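Local coordinates for protein Dye-decolorizing peroxidase (Irpex lacteus, PDB 7D8M) that binds heme b and probably acts as a peroxidase of the dye-decolorizing (DyP-type) family, at residues 437-441 and 442-446. Sequence-based numbering, arbitrary orientation.
Sequences FSPSI and TAIVE
S440 and A443 meet through a side-chain cap: the S440 hydroxyl OG accepts from A443 N at 3.1 Å, with an N-H...O angle of 155°. S440 is the residue just ahead of helix 441-448, so this is an N-cap. The torsion explains the reach, since chi1 of 77° sets OG between the serine's own N and carbonyl carbon, turned to the start of the helix. OG also lies close against the A443 methyl, 3.2 Å from CB. The carbonyl of the same serine opens the helical ladder: S440 O receives I444 N at 3.0 Å. V445 N follows with a weak bond to I441 O (3.4 Å). With an alanine here OG is gone, and A443 N would probably lose its capping acceptor, leaving the first turn more prone to fray.

Apolar contacts flank the cap. P439 presents its ring to the helix, CB meeting the A443 methyl at 3.7 Å and CG meeting I444 CG1 at 3.9 Å; the proline and isoleucine side chains run nearly perpendicular. I444 CG1 stands anti to its carbonyl carbon (chi1 -65°), which brings CG1 to within 3.3 Å of S440 O as well as to the proline ring.

The turn links the end of strand 428-438, which pairs with strand 217-226 and whose F437 also bonds through its backbone to F72 of strand 67-72, to helix 441-448. N11 accepts a hydrogen bond from T442 N through OD1, and Q13 donates one to P439 O through NE2, while I444 and V445 pack on helix 35-49.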
ATOM      1  N   PHE A 437       3.315  -4.142  13.431  1.00 26.81           N
ATOM      2  CA  PHE A 437       1.986  -4.452  13.944  1.00 28.82           C
ATOM      3  C   PHE A 437       1.448  -3.213  14.644  1.00 27.50           C
ATOM      4  O   PHE A 437       2.109  -2.674  15.532  1.00 26.66           O
ATOM      5  CB  PHE A 437       2.016  -5.635  14.916  1.00 27.88           C
ATOM      6  CG  PHE A 437       0.664  -5.987  15.475  1.00 31.72           C
ATOM      7  CD1 PHE A 437      -0.274  -6.655  14.690  1.00 29.46           C
ATOM      8  CD2 PHE A 437       0.324  -5.644  16.777  1.00 32.64           C
ATOM      9  CE1 PHE A 437      -1.523  -6.970  15.189  1.00 29.13           C
ATOM     10  CE2 PHE A 437      -0.927  -5.956  17.285  1.00 32.95           C
ATOM     11  CZ  PHE A 437      -1.850  -6.625  16.494  1.00 35.47           C
ATOM     12  N   SER A 438       0.259  -2.763  14.228  1.00 30.09           N
ATOM     13  CA  SER A 438      -0.432  -1.653  14.867  1.00 27.58           C
ATOM     14  C   SER A 438      -1.390  -2.221  15.898  1.00 29.13           C
ATOM     15  O   SER A 438      -2.432  -2.770  15.520  1.00 27.35           O
ATOM     16  CB  SER A 438      -1.200  -0.820  13.843  1.00 26.80           C
ATOM     17  OG  SER A 438      -0.330  -0.107  12.980  1.00 28.25           O
ATOM     18  N   PRO A 439      -1.102  -2.121  17.184  1.00 32.16           N
ATOM     19  CA  PRO A 439      -2.027  -2.645  18.183  1.00 31.58           C
ATOM     20  C   PRO A 439      -3.232  -1.730  18.328  1.00 30.35           C
ATOM     21  O   PRO A 439      -3.249  -0.585  17.869  1.00 28.94           O
ATOM     22  CB  PRO A 439      -1.197  -2.674  19.475  1.00 30.13           C
ATOM     23  CG  PRO A 439       0.183  -2.235  19.090  1.00 29.89           C
ATOM     24  CD  PRO A 439       0.079  -1.502  17.800  1.00 29.24           C
ATOM     25  N   SER A 440      -4.256  -2.272  18.977  1.00 32.65           N
ATOM     26  CA  SER A 440      -5.315  -1.431  19.500  1.00 31.32           C
ATOM     27  C   SER A 440      -4.731  -0.402  20.462  1.00 30.36           C
ATOM     28  O   SER A 440      -3.602  -0.530  20.951  1.00 30.46           O
ATOM     29  CB  SER A 440      -6.368  -2.271  20.214  1.00 36.19           C
ATOM     30  OG  SER A 440      -5.892  -2.652  21.494  1.00 35.37           O
ATOM     31  N   ILE A 441      -5.520   0.634  20.737  1.00 30.04           N
ATOM     32  CA  ILE A 441      -5.012   1.717  21.565  1.00 33.34           C
ATOM     33  C   ILE A 441      -4.785   1.234  22.991  1.00 31.93           C
ATOM     34  O   ILE A 441      -3.735   1.502  23.582  1.00 33.56           O
ATOM     35  CB  ILE A 441      -5.958   2.924  21.481  1.00 34.74           C
ATOM     36  CG1 ILE A 441      -6.202   3.249  19.994  1.00 36.04           C
ATOM     37  CG2 ILE A 441      -5.371   4.103  22.221  1.00 34.89           C
ATOM     38  CD1 ILE A 441      -6.781   4.619  19.715  1.00 38.64           C
ATOM     39  N   THR A 442      -5.730   0.467  23.550  1.00 34.06           N
ATOM     40  CA  THR A 442      -5.518  -0.096  24.885  1.00 35.97           C
ATOM     41  C   THR A 442      -4.306  -1.023  24.905  1.00 35.22           C
ATOM     42  O   THR A 442      -3.501  -0.988  25.845  1.00 35.27           O
ATOM     43  CB  THR A 442      -6.766  -0.843  25.367  1.00 36.17           C
ATOM     44  OG1 THR A 442      -7.118  -1.858  24.416  1.00 38.31           O
ATOM     45  CG2 THR A 442      -7.932   0.120  25.547  1.00 34.75           C
ATOM     46  N   ALA A 443      -4.144  -1.840  23.858  1.00 32.30           N
ATOM     47  CA  ALA A 443      -3.005  -2.747  23.803  1.00 28.57           C
ATOM     48  C   ALA A 443      -1.691  -1.983  23.850  1.00 31.88           C
ATOM     49  O   ALA A 443      -0.717  -2.446  24.454  1.00 32.42           O
ATOM     50  CB  ALA A 443      -3.081  -3.615  22.542  1.00 31.47           C
ATOM     51  N   ILE A 444      -1.639  -0.813  23.216  1.00 27.50           N
ATOM     52  CA  ILE A 444      -0.448   0.012  23.336  1.00 29.61           C
ATOM     53  C   ILE A 444      -0.143   0.263  24.808  1.00 31.60           C
ATOM     54  O   ILE A 444       0.987   0.069  25.268  1.00 30.74           O
ATOM     55  CB  ILE A 444      -0.620   1.328  22.564  1.00 24.78           C
ATOM     56  CG1 ILE A 444      -0.731   1.043  21.053  1.00 29.39           C
ATOM     57  CG2 ILE A 444       0.562   2.237  22.822  1.00 24.75           C
ATOM     58  CD1 ILE A 444      -1.010   2.266  20.229  1.00 26.01           C
ATOM     59  N   VAL A 445      -1.167   0.622  25.578  1.00 31.62           N
ATOM     60  CA  VAL A 445      -0.960   0.994  26.977  1.00 36.39           C
ATOM     61  C   VAL A 445      -0.843  -0.242  27.855  1.00 40.12           C
ATOM     62  O   VAL A 445       0.042  -0.332  28.714  1.00 45.35           O
ATOM     63  CB  VAL A 445      -2.097   1.911  27.459  1.00 35.23           C
ATOM     64  CG1 VAL A 445      -1.868   2.301  28.923  1.00 43.04           C
ATOM     65  CG2 VAL A 445      -2.201   3.145  26.578  1.00 38.99           C
ATOM     66  N   GLU A 446      -1.736  -1.215  27.651  1.00 40.60           N
ATOM     67  CA  GLU A 446      -1.851  -2.326  28.586  1.00 42.69           C
ATOM     68  C   GLU A 446      -0.769  -3.378  28.384  1.00 44.85           C
ATOM     69  O   GLU A 446      -0.356  -4.020  29.356  1.00 47.27           O
ATOM     70  CB  GLU A 446      -3.238  -2.960  28.476  1.00 41.93           C
ATOM     71  CG  GLU A 446      -4.344  -2.047  28.996  1.00 44.80           C
ATOM     72  CD  GLU A 446      -5.727  -2.620  28.778  1.00 49.16           C
ATOM     73  OE1 GLU A 446      -5.848  -3.640  28.065  1.00 47.27           O
ATOM     74  OE2 GLU A 446      -6.696  -2.046  29.322  1.00 51.71           O
TER